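Local coordinates for exoglucanase A (Cellulomonas fimi, PDB 7CBD), which hydrolyses beta-1,4-glucosidic bonds of cellulose with inversion at the anomeric carbon, releasing cellobiose from non-reducing chain ends, and is represented here by its family 6 catalytic domain, at residues D149-L154 with T210-V215; S203-S208 with A275-L280; A221-I226 with A284-S289; G228-V233 with G291-T296. All blocks are in the same frame, centred on the assembly; numbering follows the deposited sequence.

Contact 1: residues D149-L154 with T210-V215; sequences DSLPNL and TLFAEV
Leu151 and Phe212, their CA atoms 7.8 Å apart, mark the closest approach of the two backbones: a type I turn running from Ser150 to Asn153 comes up against one side of the helical segment 210-215. Leu151, whose CB points toward the helix, is the centre of the contact. With CG beside its backbone N (chi1 -69°), it spreads two methyls over the helix: CD2 lies 3.7 Å from Leu211 CD2, while CD1 rests 3.8 Å from Phe212 CE1 and meets Val215 CG2 tip to tip at 4.0 Å. The forked end of leucine thus serves three neighbours at once. Pro152 crosses the Phe212 side chain at about a right angle, its CG 3.9 Å from CZ, and Leu154 CB touches Leu211 CD1. With an alanine in place of Leu151, Leu211, Phe212 and Val215 would probably lose their common partner and a gap would open between turn and helix. On the turn's other side Asn153 ND2 bonds Ser150 O (3.0 Å) and also Asp149 OD1 (3.2 Å), the latter from above the carboxylate plane, a position consistent with a second-shell role beside Asp149, the predicted proton donor. Helix 161-182 flanks the contact through Ala167 and Tyr170 against Leu154 and Val174 against Val215, helix 196-199 packs on Pro152, and Ile193, just beyond strand 187-192, touches Phe212.

Contact 2: residues S203-S208 with A275-L280; sequences SNAGPS and AHMHRL
Ala205 faces Met277, and Gly206 faces Leu280, where the two helical segments cross at -41° with their axes 9.9 Å apart. They belong to consecutive outer helices of the family 6 beta/alpha barrel, 202-218 and 270-283, with strand 228-231 between them in the chain. Ala205 CB sits among His276, Met277 and Leu280, nearest Leu280 CD1 at 3.5 Å and His276 CE1 at 3.7 Å. A single methyl suits a place so closely ringed. Met277 reaches it by folding back, bent at both chi2 (-59°) and chi3 (-76°), which sets SD 3.8 Å from Ala205 CB. Leu280 CD1 also lies 4.0 Å from Gly206 N; glycine suits that position because a beta carbon, pointing away from Leu280, would run into the ring of Pro207 that follows. The imidazole of His276 touches Ala205 obliquely, while its ND1 is hydrogen-bonded to Asp267 OD2, a tie that limits how the ring can turn. Near Pro207 the first helix is kinked, since the N of that residue makes no bond to the preceding turn. Ser208, one turn on from Asn204, bonds it twice: OG donates to Asn204 O at 2.8 Å, and its backbone N reaches the same oxygen from the opposite face of the carbonyl plane.

Contact 3: residues A221-I226 with A284-S289; sequences AGFASI and AGFPSS
The Phe223 ring is the bump of this contact, and the hollow it fills is formed by Gly285, Phe286 and Pro287. One face of the ring is laid against the peptide after Gly285, whose O sits over the ring centre, while C comes within 3.5 Å of Phe223 CE1. Gly285 suits the spot twice over: its positive phi (132°) would press a side chain against the preceding carbonyl, and a beta carbon there would lie only 2.7 Å from Phe223 CZ. That glycine closes a Schellman motif at the end of helix 270-283, just as Phe223 opens a 3-10 turn after helix 202-218; two neighbouring alpha-to-beta connections of the beta/alpha barrel therefore interlock here, on the side where the parallel strands begin. Phe223 also turns an edge into the face of Phe286, a T-shaped pair with centroids 4.9 Å apart and planes at 80°; its CD1 and Phe286 CD1 are 3.5 Å apart. CG of Phe286 stands beside the backbone N (chi1 -75°), which swings the ring back to receive that edge. Along its own rim the Phe286 ring takes Ile226 CD1, 3.9 Å from CE1, while Pro287 CD closes the outer lip of the hollow 4.1 Å from Phe223 CB. Ala216 of helix 202-218 touches Phe223, Ile226 and Phe286 alike, and Ile226 also touches Leu178 of helix 161-182.

Contact 4: residues G228-V233 with G291-T296; sequences GFVSDV and GMLVDT
Four backbone hydrogen bonds join the strands: Phe229 N to Gly291 O (3.0 Å), Leu293 N to Phe229 O (2.8 Å), Ser231 N to Leu293 O and Asp295 N to Ser231 O. The last is nearly straight, 175° at its hydrogen. The side chain of Asp295 extends with CG opposite the backbone N (chi1 -177°) and lies along the neighbouring loop, OD2 3.2 Å from Val233 CA. There OD2 accepts from the backbone N of Ala234 and of Lys365, and OD1 bonds Ser297 OG, so one buried acid ties three loops together. Were Asp295 replaced by an alanine, those two N-H groups would probably be left without their acceptor, and the loops would be freer to shift apart. The pairing is parallel, between successive strands of the family 6 beta/alpha barrel, whose C-terminal ends carry the active site. Gly228 fits its position because a beta carbon would run into Gly291 O. On the face bearing Phe229, Ser231, Met292 and Val294, helix 270-283 packs down: Leu281 meets Phe229, and Glu270 bonds Ser231 OG. Met292 bends so that SD lies obliquely beside the Phe229 ring, a Met-aromatic contact 5.4 Å from the centroid, with CE 3.9 Å from Phe229 CB. On the opposite face Val230 CG2 packs 3.7 Å from Leu293 CB. Leu293 itself spans the strands on either side of this pair, touching Tyr190 of strand 187-192 and Ala360 of strand 358-362.

In the fold
Helix 202-218 is shared by contacts 1 and 2, whose centres are 11 Å apart, with Pro152 CB 4.3 Å from Ser208 OG. Contact 3 abuts the same helix further along: Ala213 CB lies 3.4 Å from Ala284 O. On the sheet face that carries Phe229 and Met292, contact 4 touches contact 3 through Phe286 CE1 and Phe229 CZ (3.6 Å) and contact 2 through His278 CD2 and Met292 SD (4.0 Å). Asp149, the predicted proton donor, begins segment 149-154 but takes no part in touching the helix; the Val233 side chain is about 8 Å from its side chain, and that of Asp295 about 9 Å from that of Asp371, the predicted nucleophile. Contact 3 lies away from both.

Contact 1: residues D149-L154 with T210-V215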
loop_
_atom_site.group_PDB
_atom_site.type_symbol
_atom_site.label_atom_id
_atom_site.label_comp_id
_atom_site.label_asym_id
_atom_site.label_seq_id
_atom_site.Cartn_x
_atom_site.Cartn_y
_atom_site.Cartn_z
ATOM N N ASP A 149 0.391 -8.110 -2.237
ATOM C CA ASP A 149 -0.608 -9.169 -2.404
ATOM C C ASP A 149 -0.021 -10.445 -3.002
ATOM O O ASP A 149 -0.636 -11.078 -3.863
ATOM C CB ASP A 149 -1.809 -8.683 -3.220
ATOM C CG ASP A 149 -2.959 -9.669 -3.203
ATOM O OD1 ASP A 149 -3.099 -10.402 -2.200
ATOM O OD2 ASP A 149 -3.699 -9.733 -4.209
ATOM N N SER A 150 1.169 -10.843 -2.544
ATOM C CA SER A 150 1.807 -12.035 -3.098
ATOM C C SER A 150 2.034 -13.110 -2.040
ATOM O O SER A 150 1.135 -13.914 -1.765
ATOM C CB SER A 150 3.098 -11.688 -3.861
ATOM O OG SER A 150 4.094 -11.127 -3.016
ATOM N N LEU A 151 3.219 -13.113 -1.425
ATOM C CA LEU A 151 3.656 -14.263 -0.632
ATOM C C LEU A 151 2.698 -14.697 0.471
ATOM O O LEU A 151 2.544 -15.917 0.666
ATOM C CB LEU A 151 5.076 -14.050 -0.094
ATOM C CG LEU A 151 6.167 -14.069 -1.163
ATOM C CD1 LEU A 151 7.462 -13.497 -0.607
ATOM C CD2 LEU A 151 6.403 -15.477 -1.686
ATOM N N PRO A 152 2.056 -13.805 1.231
ATOM C CA PRO A 152 1.165 -14.279 2.302
ATOM C C PRO A 152 -0.059 -15.039 1.812
ATOM O O PRO A 152 -0.719 -15.694 2.630
ATOM C CB PRO A 152 0.773 -12.991 3.032
ATOM C CG PRO A 152 1.896 -12.028 2.731
ATOM C CD PRO A 152 2.269 -12.346 1.313
ATOM N N ASN A 153 -0.392 -14.973 0.521
ATOM C CA ASN A 153 -1.434 -15.854 0.006
ATOM C C ASN A 153 -1.046 -17.314 0.164
ATOM O O ASN A 153 -1.922 -18.182 0.232
ATOM C CB ASN A 153 -1.679 -15.574 -1.474
ATOM C CG ASN A 153 -2.442 -14.304 -1.702
ATOM O OD1 ASN A 153 -3.636 -14.229 -1.415
ATOM N ND2 ASN A 153 -1.759 -13.288 -2.215
ATOM N N LEU A 154 0.254 -17.608 0.226
ATOM C CA LEU A 154 0.706 -18.991 0.250
ATOM C C LEU A 154 0.522 -19.648 1.609
ATOM O O LEU A 154 0.603 -20.879 1.699
ATOM C CB LEU A 154 2.164 -19.084 -0.224
ATOM C CG LEU A 154 2.466 -18.396 -1.566
ATOM C CD1 LEU A 154 3.887 -18.715 -2.010
ATOM C CD2 LEU A 154 1.452 -18.745 -2.657
ATOM N N THR A 210 8.075 -17.071 8.715
ATOM C CA THR A 210 8.915 -18.193 8.307
ATOM C C THR A 210 9.075 -18.240 6.793
ATOM O O THR A 210 10.181 -18.461 6.283
ATOM C CB THR A 210 8.304 -19.492 8.833
ATOM O OG1 THR A 210 8.252 -19.423 10.259
ATOM C CG2 THR A 210 9.122 -20.708 8.392
ATOM N N LEU A 211 7.987 -18.026 6.051
ATOM C CA LEU A 211 8.080 -18.052 4.595
ATOM C C LEU A 211 8.953 -16.916 4.070
ATOM O O LEU A 211 9.717 -17.105 3.118
ATOM C CB LEU A 211 6.686 -18.008 3.972
ATOM C CG LEU A 211 6.640 -18.222 2.459
ATOM C CD1 LEU A 211 5.413 -19.057 2.096
ATOM C CD2 LEU A 211 6.632 -16.909 1.712
ATOM N N PHE A 212 8.849 -15.724 4.665
ATOM C CA PHE A 212 9.732 -14.635 4.256
ATOM C C PHE A 212 11.196 -14.994 4.476
ATOM O O PHE A 212 12.054 -14.677 3.640
ATOM C CB PHE A 212 9.370 -13.354 5.010
ATOM C CG PHE A 212 8.081 -12.725 4.548
ATOM C CD1 PHE A 212 7.859 -12.471 3.201
ATOM C CD2 PHE A 212 7.086 -12.398 5.456
ATOM C CE1 PHE A 212 6.674 -11.897 2.770
ATOM C CE2 PHE A 212 5.893 -11.823 5.030
ATOM C CZ PHE A 212 5.691 -11.566 3.683
ATOM N N ALA A 213 11.503 -15.664 5.590
ATOM C CA ALA A 213 12.880 -16.085 5.830
ATOM C C ALA A 213 13.334 -17.113 4.800
ATOM O O ALA A 213 14.481 -17.068 4.342
ATOM C CB ALA A 213 13.038 -16.621 7.251
ATOM N N GLU A 214 12.456 -18.053 4.427
ATOM C CA GLU A 214 12.811 -19.011 3.382
ATOM C C GLU A 214 13.134 -18.294 2.081
ATOM O O GLU A 214 14.105 -18.637 1.393
ATOM C CB GLU A 214 11.663 -19.987 3.149
ATOM C CG GLU A 214 11.407 -20.915 4.305
ATOM C CD GLU A 214 10.203 -21.810 4.076
ATOM O OE1 GLU A 214 9.656 -21.806 2.951
ATOM O OE2 GLU A 214 9.806 -22.515 5.025
ATOM N N VAL A 215 12.315 -17.311 1.716
ATOM C CA VAL A 215 12.573 -16.555 0.498
ATOM C C VAL A 215 13.916 -15.838 0.590
ATOM O O VAL A 215 14.737 -15.901 -0.333
ATOM C CB VAL A 215 11.408 -15.597 0.199
ATOM C CG1 VAL A 215 11.772 -14.641 -0.936
ATOM C CG2 VAL A 215 10.157 -16.408 -0.131
#

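Contact 2: residues S203-S208 with A275-L280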
loop_
_atom_site.group_PDB
_atom_site.type_symbol
_atom_site.label_atom_id
_atom_site.label_comp_id
_atom_site.label_asym_id
_atom_site.label_seq_id
_atom_site.Cartn_x
_atom_site.Cartn_y
_atom_site.Cartn_z
ATOM N N SER A 203 -1.711 -17.401 14.000
ATOM C CA SER A 203 -1.701 -18.529 13.076
ATOM C C SER A 203 -1.381 -18.119 11.642
ATOM O O SER A 203 -1.067 -18.987 10.823
ATOM C CB SER A 203 -3.055 -19.221 13.110
ATOM O OG SER A 203 -4.068 -18.246 12.996
ATOM N N ASN A 204 -1.477 -16.829 11.315
ATOM C CA ASN A 204 -1.082 -16.327 10.006
ATOM C C ASN A 204 0.251 -15.592 10.037
ATOM O O ASN A 204 1.071 -15.756 9.129
ATOM C CB ASN A 204 -2.159 -15.395 9.441
ATOM C CG ASN A 204 -3.435 -16.136 9.060
ATOM O OD1 ASN A 204 -3.485 -17.367 9.062
ATOM N ND2 ASN A 204 -4.478 -15.380 8.723
ATOM N N ALA A 205 0.490 -14.799 11.083
ATOM C CA ALA A 205 1.722 -14.023 11.176
ATOM C C ALA A 205 2.941 -14.930 11.246
ATOM O O ALA A 205 3.949 -14.685 10.574
ATOM C CB ALA A 205 1.657 -13.120 12.405
ATOM N N GLY A 206 2.876 -15.973 12.071
ATOM C CA GLY A 206 4.000 -16.854 12.282
ATOM C C GLY A 206 4.462 -17.547 11.016
ATOM O O GLY A 206 5.631 -17.452 10.621
ATOM N N PRO A 207 3.561 -18.290 10.367
ATOM C CA PRO A 207 3.947 -18.949 9.109
ATOM C C PRO A 207 4.394 -17.971 8.039
ATOM O O PRO A 207 5.274 -18.301 7.233
ATOM C CB PRO A 207 2.676 -19.705 8.705
ATOM C CG PRO A 207 1.994 -19.982 10.014
ATOM C CD PRO A 207 2.248 -18.759 10.851
ATOM N N SER A 208 3.830 -16.762 8.019
ATOM C CA SER A 208 4.265 -15.774 7.039
ATOM C C SER A 208 5.708 -15.356 7.285
ATOM O O SER A 208 6.506 -15.270 6.345
ATOM C CB SER A 208 3.326 -14.569 7.046
ATOM O OG SER A 208 2.046 -14.976 6.619
ATOM N N ALA A 275 5.005 -3.743 14.741
ATOM C CA ALA A 275 5.781 -4.185 15.899
ATOM C C ALA A 275 5.757 -5.705 16.016
ATOM O O ALA A 275 6.788 -6.341 16.277
ATOM C CB ALA A 275 5.245 -3.543 17.181
ATOM N N HIS A 276 4.584 -6.296 15.809
ATOM C CA HIS A 276 4.410 -7.743 15.871
ATOM C C HIS A 276 5.269 -8.442 14.824
ATOM O O HIS A 276 6.024 -9.375 15.135
ATOM C CB HIS A 276 2.919 -8.014 15.639
ATOM C CG HIS A 276 2.501 -9.451 15.728
ATOM N ND1 HIS A 276 1.235 -9.858 15.365
ATOM C CD2 HIS A 276 3.150 -10.565 16.143
ATOM C CE1 HIS A 276 1.121 -11.160 15.553
ATOM N NE2 HIS A 276 2.270 -11.614 16.020
ATOM N N MET A 277 5.181 -7.986 13.574
ATOM C CA MET A 277 5.924 -8.639 12.504
ATOM C C MET A 277 7.420 -8.405 12.632
ATOM O O MET A 277 8.212 -9.297 12.314
ATOM C CB MET A 277 5.409 -8.185 11.144
ATOM C CG MET A 277 4.047 -8.753 10.820
ATOM S SD MET A 277 3.988 -10.565 10.807
ATOM C CE MET A 277 4.782 -10.931 9.238
ATOM N N HIS A 278 7.842 -7.219 13.087
ATOM C CA HIS A 278 9.273 -7.020 13.295
ATOM C C HIS A 278 9.827 -8.070 14.250
ATOM O O HIS A 278 10.880 -8.659 13.992
ATOM C CB HIS A 278 9.568 -5.599 13.780
ATOM C CG HIS A 278 11.021 -5.239 13.732
ATOM N ND1 HIS A 278 11.904 -5.543 14.747
ATOM C CD2 HIS A 278 11.749 -4.605 12.781
ATOM C CE1 HIS A 278 13.110 -5.111 14.424
ATOM N NE2 HIS A 278 13.045 -4.538 13.237
ATOM N N ARG A 279 9.128 -8.310 15.366
ATOM C CA ARG A 279 9.548 -9.341 16.311
ATOM C C ARG A 279 9.658 -10.694 15.624
ATOM O O ARG A 279 10.696 -11.363 15.699
ATOM C CB ARG A 279 8.544 -9.440 17.460
ATOM C CG ARG A 279 8.617 -8.334 18.491
ATOM C CD ARG A 279 7.755 -8.663 19.712
ATOM N NE ARG A 279 6.322 -8.669 19.408
ATOM C CZ ARG A 279 5.528 -7.612 19.540
ATOM N NH1 ARG A 279 6.024 -6.461 19.965
ATOM N NH2 ARG A 279 4.239 -7.706 19.243
ATOM N N LEU A 280 8.589 -11.113 14.946
ATOM C CA LEU A 280 8.567 -12.447 14.355
ATOM C C LEU A 280 9.611 -12.593 13.256
ATOM O O LEU A 280 10.233 -13.655 13.120
ATOM C CB LEU A 280 7.181 -12.759 13.796
ATOM C CG LEU A 280 6.063 -12.917 14.820
ATOM C CD1 LEU A 280 4.755 -13.138 14.103
ATOM C CD2 LEU A 280 6.355 -14.055 15.779
#

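Contact 3: residues A221-I226 with A284-S289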
loop_
_atom_site.group_PDB
_atom_site.type_symbol
_atom_site.label_atom_id
_atom_site.label_comp_id
_atom_site.label_asym_id
_atom_site.label_seq_id
_atom_site.Cartn_x
_atom_site.Cartn_y
_atom_site.Cartn_z
ATOM N N ALA A 221 22.147 -13.198 -1.989
ATOM C CA ALA A 221 22.713 -12.441 -0.877
ATOM C C ALA A 221 22.096 -12.792 0.475
ATOM O O ALA A 221 22.492 -12.217 1.496
ATOM C CB ALA A 221 22.608 -10.939 -1.142
ATOM N N GLY A 222 21.134 -13.710 0.513
ATOM C CA GLY A 222 20.544 -14.086 1.787
ATOM C C GLY A 222 19.737 -12.951 2.386
ATOM O O GLY A 222 19.032 -12.212 1.689
ATOM N N PHE A 223 19.855 -12.795 3.705
ATOM C CA PHE A 223 19.039 -11.805 4.398
ATOM C C PHE A 223 19.326 -10.386 3.924
ATOM O O PHE A 223 18.436 -9.533 3.965
ATOM C CB PHE A 223 19.188 -11.958 5.911
ATOM C CG PHE A 223 18.494 -13.181 6.448
ATOM C CD1 PHE A 223 17.118 -13.192 6.611
ATOM C CD2 PHE A 223 19.207 -14.336 6.735
ATOM C CE1 PHE A 223 16.466 -14.327 7.073
ATOM C CE2 PHE A 223 18.564 -15.474 7.199
ATOM C CZ PHE A 223 17.192 -15.468 7.371
ATOM N N ALA A 224 20.535 -10.119 3.427
ATOM C CA ALA A 224 20.852 -8.780 2.936
ATOM C C ALA A 224 19.997 -8.360 1.744
ATOM O O ALA A 224 19.937 -7.164 1.427
ATOM C CB ALA A 224 22.330 -8.700 2.558
ATOM N N SER A 225 19.348 -9.309 1.068
ATOM C CA SER A 225 18.536 -8.975 -0.101
ATOM C C SER A 225 17.327 -8.127 0.242
ATOM O O SER A 225 16.801 -7.440 -0.642
ATOM C CB SER A 225 18.046 -10.249 -0.780
ATOM O OG SER A 225 19.135 -11.019 -1.245
ATOM N N ILE A 226 16.857 -8.188 1.483
ATOM C CA ILE A 226 15.636 -7.518 1.905
ATOM C C ILE A 226 16.002 -6.457 2.930
ATOM O O ILE A 226 16.460 -6.776 4.033
ATOM C CB ILE A 226 14.627 -8.524 2.484
ATOM C CG1 ILE A 226 14.221 -9.546 1.418
ATOM C CG2 ILE A 226 13.410 -7.806 3.031
ATOM C CD1 ILE A 226 13.466 -10.743 1.965
ATOM N N ALA A 284 12.685 -15.195 13.116
ATOM C CA ALA A 284 12.775 -16.121 11.994
ATOM C C ALA A 284 14.110 -16.054 11.266
ATOM O O ALA A 284 14.343 -16.874 10.370
ATOM C CB ALA A 284 11.631 -15.871 11.007
ATOM N N GLY A 285 14.975 -15.093 11.599
ATOM C CA GLY A 285 16.310 -15.056 11.036
ATOM C C GLY A 285 16.750 -13.709 10.497
ATOM O O GLY A 285 17.931 -13.531 10.198
ATOM N N PHE A 286 15.830 -12.754 10.362
ATOM C CA PHE A 286 16.200 -11.448 9.842
ATOM C C PHE A 286 16.992 -10.667 10.886
ATOM O O PHE A 286 16.767 -10.821 12.088
ATOM C CB PHE A 286 14.945 -10.666 9.448
ATOM C CG PHE A 286 14.336 -11.146 8.165
ATOM C CD1 PHE A 286 14.772 -10.638 6.948
ATOM C CD2 PHE A 286 13.375 -12.153 8.167
ATOM C CE1 PHE A 286 14.242 -11.102 5.756
ATOM C CE2 PHE A 286 12.843 -12.621 6.976
ATOM C CZ PHE A 286 13.279 -12.089 5.768
ATOM N N PRO A 287 17.925 -9.820 10.454
ATOM C CA PRO A 287 18.658 -8.991 11.414
ATOM C C PRO A 287 17.737 -7.943 12.017
ATOM O O PRO A 287 16.784 -7.477 11.387
ATOM C CB PRO A 287 19.753 -8.343 10.563
ATOM C CG PRO A 287 19.158 -8.277 9.178
ATOM C CD PRO A 287 18.306 -9.528 9.059
ATOM N N SER A 288 18.029 -7.566 13.264
ATOM C CA SER A 288 17.187 -6.598 13.960
ATOM C C SER A 288 17.138 -5.250 13.252
ATOM O O SER A 288 16.216 -4.463 13.502
ATOM C CB SER A 288 17.645 -6.439 15.411
ATOM O OG SER A 288 18.950 -5.896 15.474
ATOM N N SER A 289 18.104 -4.967 12.375
ATOM C CA SER A 289 18.186 -3.704 11.651
ATOM C C SER A 289 17.100 -3.537 10.592
ATOM O O SER A 289 16.966 -2.438 10.050
ATOM C CB SER A 289 19.558 -3.602 10.981
ATOM O OG SER A 289 19.845 -4.779 10.239
#

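Contact 4: residues G228-V233 with G291-T296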
loop_
_atom_site.group_PDB
_atom_site.type_symbol
_atom_site.label_atom_id
_atom_site.label_comp_id
_atom_site.label_asym_id
_atom_site.label_seq_id
_atom_site.Cartn_x
_atom_site.Cartn_y
_atom_site.Cartn_z
ATOM N N GLY A 228 13.801 -4.176 4.239
ATOM C CA GLY A 228 12.730 -3.909 5.172
ATOM C C GLY A 228 11.428 -4.451 4.635
ATOM O O GLY A 228 11.398 -5.205 3.658
ATOM N N PHE A 229 10.343 -4.042 5.284
ATOM C CA PHE A 229 9.011 -4.569 5.011
ATOM C C PHE A 229 8.011 -3.423 5.020
ATOM O O PHE A 229 8.183 -2.445 5.745
ATOM C CB PHE A 229 8.653 -5.625 6.063
ATOM C CG PHE A 229 9.597 -6.789 6.054
ATOM C CD1 PHE A 229 9.331 -7.904 5.278
ATOM C CD2 PHE A 229 10.786 -6.749 6.778
ATOM C CE1 PHE A 229 10.221 -8.966 5.234
ATOM C CE2 PHE A 229 11.678 -7.800 6.733
ATOM C CZ PHE A 229 11.393 -8.908 5.966
ATOM N N VAL A 230 6.959 -3.541 4.208
ATOM C CA VAL A 230 5.952 -2.485 4.104
ATOM C C VAL A 230 4.557 -3.078 4.279
ATOM O O VAL A 230 4.218 -4.090 3.650
ATOM C CB VAL A 230 6.080 -1.678 2.789
ATOM C CG1 VAL A 230 6.081 -2.577 1.559
ATOM C CG2 VAL A 230 5.006 -0.604 2.697
ATOM N N SER A 231 3.763 -2.460 5.153
ATOM C CA SER A 231 2.403 -2.909 5.417
ATOM C C SER A 231 1.377 -1.908 4.899
ATOM O O SER A 231 1.683 -0.737 4.640
ATOM C CB SER A 231 2.172 -3.178 6.911
ATOM O OG SER A 231 1.802 -1.997 7.606
ATOM N N ASP A 232 0.149 -2.403 4.739
ATOM C CA ASP A 232 -1.031 -1.612 4.415
ATOM C C ASP A 232 -1.022 -1.097 2.984
ATOM O O ASP A 232 -1.825 -0.200 2.665
ATOM C CB ASP A 232 -1.225 -0.437 5.392
ATOM C CG ASP A 232 -2.656 -0.273 5.887
ATOM O OD1 ASP A 232 -3.510 -1.159 5.673
ATOM O OD2 ASP A 232 -2.902 0.772 6.542
ATOM N N VAL A 233 -0.158 -1.620 2.097
ATOM C CA VAL A 233 -0.155 -1.031 0.760
ATOM C C VAL A 233 -1.485 -1.248 0.061
ATOM O O VAL A 233 -2.053 -2.353 0.032
ATOM C CB VAL A 233 1.113 -1.233 -0.097
ATOM C CG1 VAL A 233 2.292 -1.880 0.633
ATOM C CG2 VAL A 233 0.811 -1.751 -1.464
ATOM N N GLY A 291 13.872 -2.480 8.804
ATOM C CA GLY A 291 12.956 -1.393 9.088
ATOM C C GLY A 291 11.609 -1.613 8.436
ATOM O O GLY A 291 11.477 -2.410 7.500
ATOM N N MET A 292 10.602 -0.895 8.916
ATOM C CA MET A 292 9.224 -1.086 8.495
ATOM C C MET A 292 8.686 0.202 7.893
ATOM O O MET A 292 9.055 1.303 8.308
ATOM C CB MET A 292 8.329 -1.490 9.685
ATOM C CG MET A 292 8.930 -2.593 10.562
ATOM S SD MET A 292 9.243 -4.171 9.743
ATOM C CE MET A 292 7.576 -4.803 9.720
ATOM N N LEU A 293 7.801 0.049 6.912
ATOM C CA LEU A 293 7.046 1.152 6.341
ATOM C C LEU A 293 5.561 0.856 6.490
ATOM O O LEU A 293 5.154 -0.306 6.461
ATOM C CB LEU A 293 7.319 1.309 4.840
ATOM C CG LEU A 293 8.762 1.515 4.393
ATOM C CD1 LEU A 293 8.834 1.478 2.880
ATOM C CD2 LEU A 293 9.305 2.842 4.916
ATOM N N VAL A 294 4.748 1.904 6.644
ATOM C CA VAL A 294 3.298 1.791 6.519
ATOM C C VAL A 294 2.847 2.707 5.391
ATOM O O VAL A 294 3.231 3.881 5.356
ATOM C CB VAL A 294 2.552 2.139 7.823
ATOM C CG1 VAL A 294 1.047 1.987 7.617
ATOM C CG2 VAL A 294 3.003 1.256 8.959
ATOM N N ASP A 295 2.040 2.166 4.473
ATOM C CA ASP A 295 1.347 2.958 3.465
ATOM C C ASP A 295 0.181 3.656 4.149
ATOM O O ASP A 295 -0.819 3.013 4.490
ATOM C CB ASP A 295 0.835 2.039 2.359
ATOM C CG ASP A 295 0.169 2.796 1.219
ATOM O OD1 ASP A 295 0.058 4.038 1.297
ATOM O OD2 ASP A 295 -0.232 2.152 0.228
ATOM N N THR A 296 0.315 4.968 4.363
ATOM C CA THR A 296 -0.689 5.778 5.046
ATOM C C THR A 296 -1.582 6.547 4.072
ATOM O O THR A 296 -2.292 7.477 4.476
ATOM C CB THR A 296 -0.008 6.737 6.026
ATOM O OG1 THR A 296 0.967 7.515 5.322
ATOM C CG2 THR A 296 0.684 5.969 7.141
#